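Local structure of probable 2-dehydro-3-deoxygalactonokinase DgoK1 (Sinorhizobium meliloti, 3T69) at residues 215-218 / 219-223; 199-202 / 203-207; 168-171 / 172-175; 123-126 / 127-130; 239-242 / 243-247. The protein probably phosphorylates 2-dehydro-3-deoxy-D-galactonate at the expense of ATP, a step in galactose breakdown by the DeLey-Doudoroff pathway. One frame throughout, in Å; residues are numbered along the deposited sequence.

Contacts 1, 2 and 5 are short stretches of three neighbouring helices, and contact 5, on helix 233-252, touches both of the others: Leu219 of contact 1 meets Leu240 and Thr243, and Phe201 and Ala204 of contact 2 lie on Gly242. Contacts 3 and 4 are strand-to-helix junctions nearer the centre of the chain, joined by Thr168 and Asp123. Contacts 1, 4 and 5 are buried, contact 1 partly by the second subunit, which also meets contact 3; contact 2 has a solvent edge at Ala199 and Asp203, and contact 3 is partly buried. Backbone bonds dominate contacts 1, 2, 3 and 5; at contact 4 a glutamate carboxylate binds a backbone amide instead.

Contact 1: 215-218 / 219-223; sequences ATNL and LFSVR
The carbonyl oxygen of Asn217 receives two backbone amides from the following turn. Ser221 N approaches Asn217 O at 3.0 Å with an N-H...O angle of 151°, the i to i+4 bond of an alpha helix. Phe220 N makes a weak, bent i to i+3 bond of 2.7 Å to the same Asn217 O. Leu219 N is bound to Ala215 O at 2.9 Å, and Val222 N reaches Leu218 O in a weak bond of 3.4 Å.

The side chains meet this backbone more than each other. With chi1 at -65°, Leu219 carries CG back beside its own N, toward the preceding turn, which lays CG against Ala215 O at 3.2 Å. Phe220 touches through its first carbon: CB lies 3.4 Å from Asn217 O, while the ring leads away and meets the ring of His152 of the second subunit. Ser221 CB rests near Leu218 O at 3.3 Å, and Ser221 OG is hydrogen-bonded to Pro122 O of the second subunit. Within the same chain, Leu219 packs on Leu240 of helix 233-252, and Leu218 on Arg207 and Thr208 of helix 199-210.

Main-chain hydrogen bonding thus holds this part of helix 215-228 together. Leu218 and Leu219 serve the packing of helices, Leu219 also touching Met170 of the second subunit, while the Phe220 ring and the Ser221 hydroxyl serve the subunit interface.

Contact 2: 199-202 / 203-207; sequences AAFT and DAVSR
Regular i to i+4 bonds of 2.9 to 3.3 Å run through this part of helix 199-210, from Asp203 N to Ala199 O, Ala204 N to Ala200 O and Val205 N to Phe201 O.

On the buried side, Val205 sets one methyl over a face of the Phe201 ring. Its CG2 lies 3.9 Å from the centroid of the Phe201 ring, 19° off the ring normal and shifted toward the rim near CZ, a CH-pi contact. Both torsions contribute: Phe201 CG stands anti to the backbone N (chi1 -180°), which swings the ring away from the start of the helix, while CG2 is the branch of Val205 that turns back beside its own N, toward the ring.

Thr202 O accepts two hydrogen bonds, both from Ser206. Ser206 N meets Thr202 O at 3.0 Å from well above the carbonyl plane, and Ser206 OG donates to the same Thr202 O at 2.8 Å from much closer to that plane. The serine hydroxyl is thereby folded back over its own helix, and it also bonds to Gln281 NE2. Asp203, at the solvent edge, lies alongside Ala199; its carboxylate makes no bond to Ala199 O, since both are acceptors. Arg207 NH2 is hydrogen-bonded to Arg120 O of the second subunit.

Phe201 is further enclosed by Ser241 and Ile245 of helix 233-252 and by Leu273 and Ala277 of helix 268-280, while Thr202 and Val205 touch Ser280 of the latter helix.

Contact 3: 168-171 / 172-175; sequences TFMT and GELF
This is a local contact at a strand-turn-helix junction, where strand 162-169 ends and Met170 takes the N-cap position of helix 171-181. Two backbone bonds start the helix: Leu174 N to Met170 O at 3.0 Å, with an N-H...O angle of 163°, and Phe175 N to Thr171 O at 2.8 Å.

The side chains of Met170 and Leu174 cross at about a right angle. Met170 CG, held between its backbone N and carbonyl carbon (chi1 50°), comes within 4.0 Å of Leu174 CD1. An alanine in place of Leu174 lacks the two methyls that touch Met170 CG and CE, and the thioether chain would probably lose this packing and be freer to turn.

The polar ends are engaged beyond this turn. Thr171 OG1 bonds to Glu248 and Tyr274, whereas the carboxylate of Glu173 bonds to His152 through OE1 and to Ile183 N of the second subunit through OE2, so the junction also belongs to the dimer interface. At its far end the Met170 chain bends (chi3 -72°), placing CE 4.1 Å from Leu174 CD2 and 3.8 Å from Glu173 OE1.

Contact 4: 123-126 / 127-130; sequences DVMR and GEET
Met125 and Glu129 slide past each other in opposite directions, the glutamate folding back from the first turn of helix 128-139. Met125 CG lies 3.8 Å from Glu129 OE1, and Met125 SD passes 3.6 Å from Glu129 N. Glu128 crosses the same methionine obliquely, its CB 3.8 Å from Met125 SD.

What turns Glu129 back is its torsions: CG sits between the backbone N and the carbonyl carbon (chi1 78°) and the chain bends again at chi2. This brings OE1 up to the backbone N of Gly127, the N-cap residue. Gly127 N donates to Glu129 OE1 at 2.8 Å in a nearly straight bond on the syn lone pair, while Thr130 OG1 donates to Glu129 OE2 at 2.9 Å from the anti side, out of the carboxylate plane. With an alanine in place of Glu129, the Gly127 N-H and the Thr130 hydroxyl would probably both lose their acceptor, and Met125 CG would lose the carboxylate oxygen beside it.

Gly127 itself has a positive phi of 130°, where a side chain would run into Arg126 O. Arg126 heads off to Gly83 O and to a cation-pi contact with Tyr84.

One carboxylate, with both oxygens engaged, thus ties the N-cap amide to the first helical turn, beside an apolar methionine at the end of strand 123-125.

Contact 5: 239-242 / 243-247; sequences QLSG and TLIGL
Ile245 reaches back one turn to lay CD1 beside Ser241 OG, at 3.3 Å. The torsions direct both groups to this meeting: Ile245 CG1 turns beside its own N (chi1 -70°), and Ser241 OG stands opposite its backbone N, leaning toward the next turn. On another flank, Leu240 CD1 lies 4.4 Å from Leu244 CD1, a looser touch. Leu244 CG rests against Leu240 O at 3.4 Å.

Gln239 O takes two bonds from one residue. Thr243 N reaches Gln239 O at 2.7 Å, and Thr243 OG1 donates to Gln239 O at 2.8 Å from far above the carbonyl plane. All this lies within helix 233-252, packed among helices 171-181, 199-210, 215-228 and 268-280. Its Gly242 and Gly246 have the GxxxG spacing, and Gly246 N bonds to Gly242 O at 2.7 Å. Without a side chain at Gly242, Phe201 and Ala204 of helix 199-210 come directly onto its CA. Thr243 packs on Ala204 and on Leu219 of helix 215-228, Ile245 meets Tyr274 and Ala277 of helix 268-280, and Leu240 and Leu244 both lie against Phe175 of helix 171-181.

Contact 1: 215-218 / 219-223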
# COMPACT_ATOMS: atom_id res chain seq x y z
N ALA B 215 -8.83 6.55 -1.41
CA ALA B 215 -8.29 5.31 -0.83
C ALA B 215 -7.21 5.47 0.27
O ALA B 215 -7.32 4.80 1.33
CB ALA B 215 -7.81 4.37 -1.92
N THR B 216 -6.20 6.34 0.05
CA THR B 216 -5.05 6.46 0.97
C THR B 216 -5.35 7.38 2.16
O THR B 216 -4.63 7.42 3.16
CB THR B 216 -3.78 6.90 0.25
OG1 THR B 216 -4.07 8.11 -0.45
CG2 THR B 216 -3.33 5.79 -0.80
N ASN B 217 -6.45 8.11 2.03
CA ASN B 217 -7.04 8.75 3.18
C ASN B 217 -7.83 7.72 4.01
O ASN B 217 -7.59 7.56 5.22
CB ASN B 217 -7.93 9.90 2.74
CG ASN B 217 -8.83 10.38 3.84
OD1 ASN B 217 -8.38 10.89 4.86
ND2 ASN B 217 -10.10 10.22 3.65
N LEU B 218 -8.73 7.00 3.33
CA LEU B 218 -9.52 5.92 4.00
C LEU B 218 -8.63 4.99 4.80
O LEU B 218 -8.94 4.70 5.96
CB LEU B 218 -10.37 5.14 3.01
CG LEU B 218 -11.46 6.05 2.38
CD1 LEU B 218 -12.03 5.52 1.04
CD2 LEU B 218 -12.58 6.37 3.38
N LEU B 219 -7.49 4.60 4.23
CA LEU B 219 -6.55 3.76 4.95
C LEU B 219 -6.03 4.44 6.21
O LEU B 219 -5.90 3.79 7.26
CB LEU B 219 -5.39 3.35 4.06
CG LEU B 219 -5.72 2.45 2.86
CD1 LEU B 219 -4.56 2.35 1.88
CD2 LEU B 219 -6.11 1.08 3.35
N PHE B 220 -5.78 5.75 6.15
CA PHE B 220 -5.29 6.38 7.34
C PHE B 220 -6.34 6.38 8.43
O PHE B 220 -6.03 6.19 9.60
CB PHE B 220 -4.73 7.78 7.09
CG PHE B 220 -4.15 8.39 8.33
CD1 PHE B 220 -2.99 7.89 8.87
CD2 PHE B 220 -4.84 9.40 9.01
CE1 PHE B 220 -2.45 8.42 10.06
CE2 PHE B 220 -4.30 9.95 10.16
CZ PHE B 220 -3.10 9.45 10.70
N SER B 221 -7.59 6.50 8.03
CA SER B 221 -8.70 6.54 8.93
C SER B 221 -8.83 5.30 9.78
O SER B 221 -9.34 5.37 10.85
CB SER B 221 -9.97 6.84 8.18
OG SER B 221 -10.06 8.23 7.98
N VAL B 222 -8.41 4.15 9.32
CA VAL B 222 -8.52 3.05 10.22
C VAL B 222 -7.65 3.31 11.44
O VAL B 222 -8.05 3.01 12.52
CB VAL B 222 -8.29 1.66 9.57
CG1 VAL B 222 -8.43 1.68 8.11
CG2 VAL B 222 -7.06 1.05 10.01
N ARG B 223 -6.46 3.85 11.29
CA ARG B 223 -5.67 4.24 12.45
C ARG B 223 -6.16 5.46 13.20
O ARG B 223 -6.03 5.51 14.38
CB ARG B 223 -4.18 4.34 12.17
CG ARG B 223 -3.54 5.50 12.87
CD ARG B 223 -2.34 5.14 13.68
NE ARG B 223 -2.72 4.42 14.87
CZ ARG B 223 -1.99 4.36 15.97
NH1 ARG B 223 -0.85 4.99 16.05
NH2 ARG B 223 -2.42 3.66 16.98

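Contact 2: 199-202 / 203-207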
# COMPACT_ATOMS: atom_id res chain seq x y z
N ALA B 199 -20.42 -5.75 9.21
CA ALA B 199 -20.72 -4.53 8.46
C ALA B 199 -19.46 -3.68 8.28
O ALA B 199 -19.33 -2.97 7.28
CB ALA B 199 -21.83 -3.74 9.16
N ALA B 200 -18.54 -3.77 9.24
CA ALA B 200 -17.25 -3.11 9.09
C ALA B 200 -16.68 -3.41 7.68
O ALA B 200 -16.31 -2.47 6.95
CB ALA B 200 -16.29 -3.54 10.19
N PHE B 201 -16.72 -4.68 7.27
CA PHE B 201 -16.22 -5.09 5.96
C PHE B 201 -16.95 -4.52 4.74
O PHE B 201 -16.29 -3.98 3.84
CB PHE B 201 -16.06 -6.61 5.84
CG PHE B 201 -15.54 -7.06 4.50
CD1 PHE B 201 -14.19 -6.93 4.17
CD2 PHE B 201 -16.41 -7.59 3.55
CE1 PHE B 201 -13.70 -7.34 2.89
CE2 PHE B 201 -15.95 -7.99 2.27
CZ PHE B 201 -14.59 -7.88 1.95
N THR B 202 -18.26 -4.66 4.65
CA THR B 202 -18.95 -4.18 3.44
C THR B 202 -19.11 -2.67 3.39
O THR B 202 -19.30 -2.11 2.30
CB THR B 202 -20.35 -4.84 3.21
OG1 THR B 202 -21.23 -4.57 4.33
CG2 THR B 202 -20.21 -6.32 2.98
N ASP B 203 -19.07 -2.01 4.56
CA ASP B 203 -19.03 -0.54 4.57
C ASP B 203 -17.74 -0.06 3.86
O ASP B 203 -17.83 0.78 2.95
CB ASP B 203 -19.08 0.06 5.99
CG ASP B 203 -20.44 -0.12 6.68
OD1 ASP B 203 -21.46 -0.36 5.98
OD2 ASP B 203 -20.45 -0.01 7.96
N ALA B 204 -16.59 -0.62 4.28
CA ALA B 204 -15.27 -0.33 3.72
C ALA B 204 -15.27 -0.49 2.20
O ALA B 204 -14.87 0.44 1.46
CB ALA B 204 -14.24 -1.20 4.33
N VAL B 205 -15.76 -1.65 1.75
CA VAL B 205 -15.88 -1.98 0.33
C VAL B 205 -16.76 -1.01 -0.41
O VAL B 205 -16.49 -0.65 -1.55
CB VAL B 205 -16.45 -3.43 0.10
CG1 VAL B 205 -16.68 -3.70 -1.36
CG2 VAL B 205 -15.54 -4.48 0.70
N SER B 206 -17.84 -0.59 0.21
CA SER B 206 -18.72 0.32 -0.49
C SER B 206 -18.14 1.75 -0.53
O SER B 206 -18.07 2.36 -1.60
CB SER B 206 -20.15 0.26 0.10
OG SER B 206 -20.64 -1.08 0.11
N ARG B 207 -17.69 2.29 0.60
CA ARG B 207 -17.23 3.68 0.52
C ARG B 207 -16.01 3.79 -0.38
O ARG B 207 -15.88 4.77 -1.13
CB ARG B 207 -17.05 4.38 1.89
CG ARG B 207 -16.40 3.55 3.00
CD ARG B 207 -16.45 4.32 4.32
NE ARG B 207 -16.36 5.78 4.11
CZ ARG B 207 -16.17 6.66 5.10
NH1 ARG B 207 -16.02 6.24 6.35
NH2 ARG B 207 -16.11 7.95 4.83

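Contact 3: 168-171 / 172-175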
# COMPACT_ATOMS: atom_id res chain seq x y z
N THR B 168 -3.89 -7.28 -13.23
CA THR B 168 -3.55 -7.58 -11.85
C THR B 168 -3.93 -6.41 -10.96
O THR B 168 -3.93 -5.23 -11.41
CB THR B 168 -2.09 -7.78 -11.72
OG1 THR B 168 -1.71 -8.75 -12.69
CG2 THR B 168 -1.69 -8.29 -10.32
N PHE B 169 -4.28 -6.73 -9.71
CA PHE B 169 -4.46 -5.77 -8.65
C PHE B 169 -3.75 -6.41 -7.50
O PHE B 169 -3.97 -7.58 -7.22
CB PHE B 169 -5.93 -5.60 -8.34
CG PHE B 169 -6.69 -4.79 -9.37
CD1 PHE B 169 -6.81 -3.43 -9.25
CD2 PHE B 169 -7.30 -5.41 -10.46
CE1 PHE B 169 -7.51 -2.68 -10.19
CE2 PHE B 169 -7.99 -4.68 -11.39
CZ PHE B 169 -8.10 -3.29 -11.24
N MET B 170 -2.87 -5.68 -6.83
CA MET B 170 -1.98 -6.34 -5.86
C MET B 170 -2.55 -6.29 -4.44
O MET B 170 -1.81 -6.10 -3.46
CB MET B 170 -0.52 -5.85 -5.97
CG MET B 170 -0.23 -4.32 -5.97
SD MET B 170 1.54 -3.96 -6.23
CE MET B 170 2.22 -4.47 -4.67
N THR B 171 -3.86 -6.51 -4.35
CA THR B 171 -4.60 -6.29 -3.10
C THR B 171 -4.12 -7.19 -1.97
O THR B 171 -3.91 -6.73 -0.87
CB THR B 171 -6.17 -6.34 -3.31
OG1 THR B 171 -6.53 -7.62 -3.72
CG2 THR B 171 -6.62 -5.40 -4.46
N GLY B 172 -3.90 -8.46 -2.22
CA GLY B 172 -3.42 -9.31 -1.14
C GLY B 172 -2.07 -8.94 -0.54
O GLY B 172 -1.90 -8.95 0.66
N GLU B 173 -1.09 -8.65 -1.39
CA GLU B 173 0.26 -8.25 -0.96
C GLU B 173 0.23 -6.88 -0.26
O GLU B 173 0.99 -6.65 0.72
CB GLU B 173 1.24 -8.24 -2.16
CG GLU B 173 2.71 -8.10 -1.77
CD GLU B 173 3.70 -8.24 -2.95
OE1 GLU B 173 3.26 -8.07 -4.13
OE2 GLU B 173 4.90 -8.50 -2.69
N LEU B 174 -0.63 -5.98 -0.73
CA LEU B 174 -0.86 -4.73 -0.04
C LEU B 174 -1.49 -4.98 1.31
O LEU B 174 -1.06 -4.40 2.31
CB LEU B 174 -1.70 -3.75 -0.86
CG LEU B 174 -1.03 -3.16 -2.12
CD1 LEU B 174 -1.95 -2.27 -2.94
CD2 LEU B 174 0.27 -2.41 -1.77
N PHE B 175 -2.48 -5.86 1.39
CA PHE B 175 -3.07 -6.12 2.71
C PHE B 175 -1.99 -6.56 3.68
O PHE B 175 -1.84 -5.96 4.75
CB PHE B 175 -4.24 -7.12 2.66
CG PHE B 175 -4.80 -7.45 4.02
CD1 PHE B 175 -4.26 -8.51 4.76
CD2 PHE B 175 -5.83 -6.69 4.57
CE1 PHE B 175 -4.75 -8.82 6.04
CE2 PHE B 175 -6.33 -6.98 5.82
CZ PHE B 175 -5.79 -8.05 6.58

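Contact 4: 123-126 / 127-130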
# COMPACT_ATOMS: atom_id res chain seq x y z
N ASP B 123 1.30 -6.39 -18.24
CA ASP B 123 0.79 -7.31 -17.21
C ASP B 123 1.22 -8.77 -17.31
O ASP B 123 1.60 -9.27 -18.37
CB ASP B 123 -0.73 -7.24 -17.06
CG ASP B 123 -1.17 -7.29 -15.62
OD1 ASP B 123 -0.52 -7.94 -14.77
OD2 ASP B 123 -2.17 -6.64 -15.30
N VAL B 124 1.17 -9.45 -16.19
CA VAL B 124 1.88 -10.71 -16.10
C VAL B 124 1.17 -11.71 -15.21
O VAL B 124 0.49 -11.33 -14.26
CB VAL B 124 3.32 -10.38 -15.66
CG1 VAL B 124 3.68 -10.95 -14.26
CG2 VAL B 124 4.26 -10.67 -16.79
N MET B 125 1.23 -12.98 -15.55
CA MET B 125 0.51 -14.00 -14.76
C MET B 125 1.26 -15.27 -14.92
O MET B 125 1.65 -15.63 -16.01
CB MET B 125 -0.99 -14.12 -15.13
CG MET B 125 -1.44 -15.28 -16.04
SD MET B 125 -3.25 -15.59 -16.25
CE MET B 125 -3.82 -13.95 -16.57
N ARG B 126 1.58 -15.88 -13.79
CA ARG B 126 2.28 -17.14 -13.78
C ARG B 126 1.51 -18.15 -12.85
O ARG B 126 1.72 -18.16 -11.63
CB ARG B 126 3.72 -16.86 -13.35
CG ARG B 126 4.76 -17.67 -14.02
CD ARG B 126 6.18 -17.37 -13.59
NE ARG B 126 6.90 -16.52 -14.53
CZ ARG B 126 7.22 -16.83 -15.80
NH1 ARG B 126 6.91 -18.01 -16.32
NH2 ARG B 126 7.89 -15.95 -16.55
N GLY B 127 0.59 -18.95 -13.40
CA GLY B 127 -0.15 -19.99 -12.61
C GLY B 127 -1.68 -19.99 -12.73
O GLY B 127 -2.35 -21.05 -12.74
N GLU B 128 -2.24 -18.80 -12.78
CA GLU B 128 -3.65 -18.56 -13.02
C GLU B 128 -4.00 -18.94 -14.45
O GLU B 128 -5.19 -19.12 -14.78
CB GLU B 128 -3.97 -17.06 -12.79
CG GLU B 128 -3.86 -16.52 -11.32
CD GLU B 128 -2.48 -16.09 -10.92
OE1 GLU B 128 -1.58 -16.04 -11.79
OE2 GLU B 128 -2.25 -15.80 -9.72
N GLU B 129 -3.00 -19.04 -15.33
CA GLU B 129 -3.35 -19.47 -16.69
C GLU B 129 -3.69 -20.96 -16.66
O GLU B 129 -4.45 -21.42 -17.46
CB GLU B 129 -2.28 -19.16 -17.76
CG GLU B 129 -1.11 -20.11 -17.78
CD GLU B 129 -0.36 -20.00 -16.49
OE1 GLU B 129 -0.21 -18.84 -16.04
OE2 GLU B 129 0.06 -21.03 -15.91
N THR B 130 -3.12 -21.70 -15.72
CA THR B 130 -3.43 -23.10 -15.62
C THR B 130 -4.80 -23.38 -14.95
O THR B 130 -5.49 -24.34 -15.33
CB THR B 130 -2.31 -23.85 -14.94
OG1 THR B 130 -1.13 -23.70 -15.76
CG2 THR B 130 -2.67 -25.33 -14.82

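Contact 5: 239-242 / 243-247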
# COMPACT_ATOMS: atom_id res chain seq x y z
N GLN B 239 -12.06 -3.24 7.90
CA GLN B 239 -11.97 -1.94 7.21
C GLN B 239 -10.78 -1.94 6.24
O GLN B 239 -10.92 -1.65 5.03
CB GLN B 239 -11.73 -0.89 8.27
CG GLN B 239 -12.41 0.41 8.04
CD GLN B 239 -12.27 1.33 9.26
OE1 GLN B 239 -12.11 0.85 10.40
NE2 GLN B 239 -12.35 2.65 9.03
N LEU B 240 -9.61 -2.32 6.77
CA LEU B 240 -8.44 -2.51 5.94
C LEU B 240 -8.68 -3.42 4.73
O LEU B 240 -8.38 -3.02 3.59
CB LEU B 240 -7.25 -3.03 6.73
CG LEU B 240 -5.98 -3.23 5.89
CD1 LEU B 240 -5.55 -1.95 5.21
CD2 LEU B 240 -4.85 -3.64 6.80
N SER B 241 -9.19 -4.63 4.98
CA SER B 241 -9.38 -5.55 3.90
C SER B 241 -10.42 -4.97 2.97
O SER B 241 -10.23 -4.95 1.74
CB SER B 241 -9.84 -6.89 4.43
OG SER B 241 -10.05 -7.75 3.32
N GLY B 242 -11.49 -4.45 3.56
CA GLY B 242 -12.55 -3.94 2.79
C GLY B 242 -12.14 -2.83 1.88
O GLY B 242 -12.64 -2.74 0.72
N THR B 243 -11.25 -1.95 2.36
CA THR B 243 -10.84 -0.78 1.57
C THR B 243 -10.11 -1.20 0.31
O THR B 243 -10.43 -0.75 -0.83
CB THR B 243 -9.93 0.21 2.39
OG1 THR B 243 -10.64 0.69 3.56
CG2 THR B 243 -9.50 1.38 1.53
N LEU B 244 -9.13 -2.06 0.54
CA LEU B 244 -8.30 -2.60 -0.53
C LEU B 244 -9.17 -3.28 -1.57
O LEU B 244 -9.01 -3.03 -2.79
CB LEU B 244 -7.33 -3.61 0.05
CG LEU B 244 -6.26 -2.95 0.89
CD1 LEU B 244 -5.30 -4.01 1.36
CD2 LEU B 244 -5.51 -1.78 0.10
N ILE B 245 -10.11 -4.11 -1.08
CA ILE B 245 -10.94 -4.85 -1.98
C ILE B 245 -11.92 -3.91 -2.70
O ILE B 245 -12.17 -4.05 -3.94
CB ILE B 245 -11.63 -6.07 -1.30
CG1 ILE B 245 -10.61 -7.14 -0.99
CG2 ILE B 245 -12.63 -6.69 -2.29
CD1 ILE B 245 -10.95 -8.06 0.15
N GLY B 246 -12.46 -2.93 -1.98
CA GLY B 246 -13.38 -2.02 -2.64
C GLY B 246 -12.68 -1.35 -3.79
O GLY B 246 -13.26 -1.10 -4.86
N LEU B 247 -11.38 -1.11 -3.60
CA LEU B 247 -10.57 -0.39 -4.61
C LEU B 247 -10.33 -1.22 -5.84
O LEU B 247 -10.57 -0.76 -6.98
CB LEU B 247 -9.25 0.08 -3.98
CG LEU B 247 -8.20 0.75 -4.82
CD1 LEU B 247 -8.70 2.00 -5.46
CD2 LEU B 247 -7.14 1.11 -3.88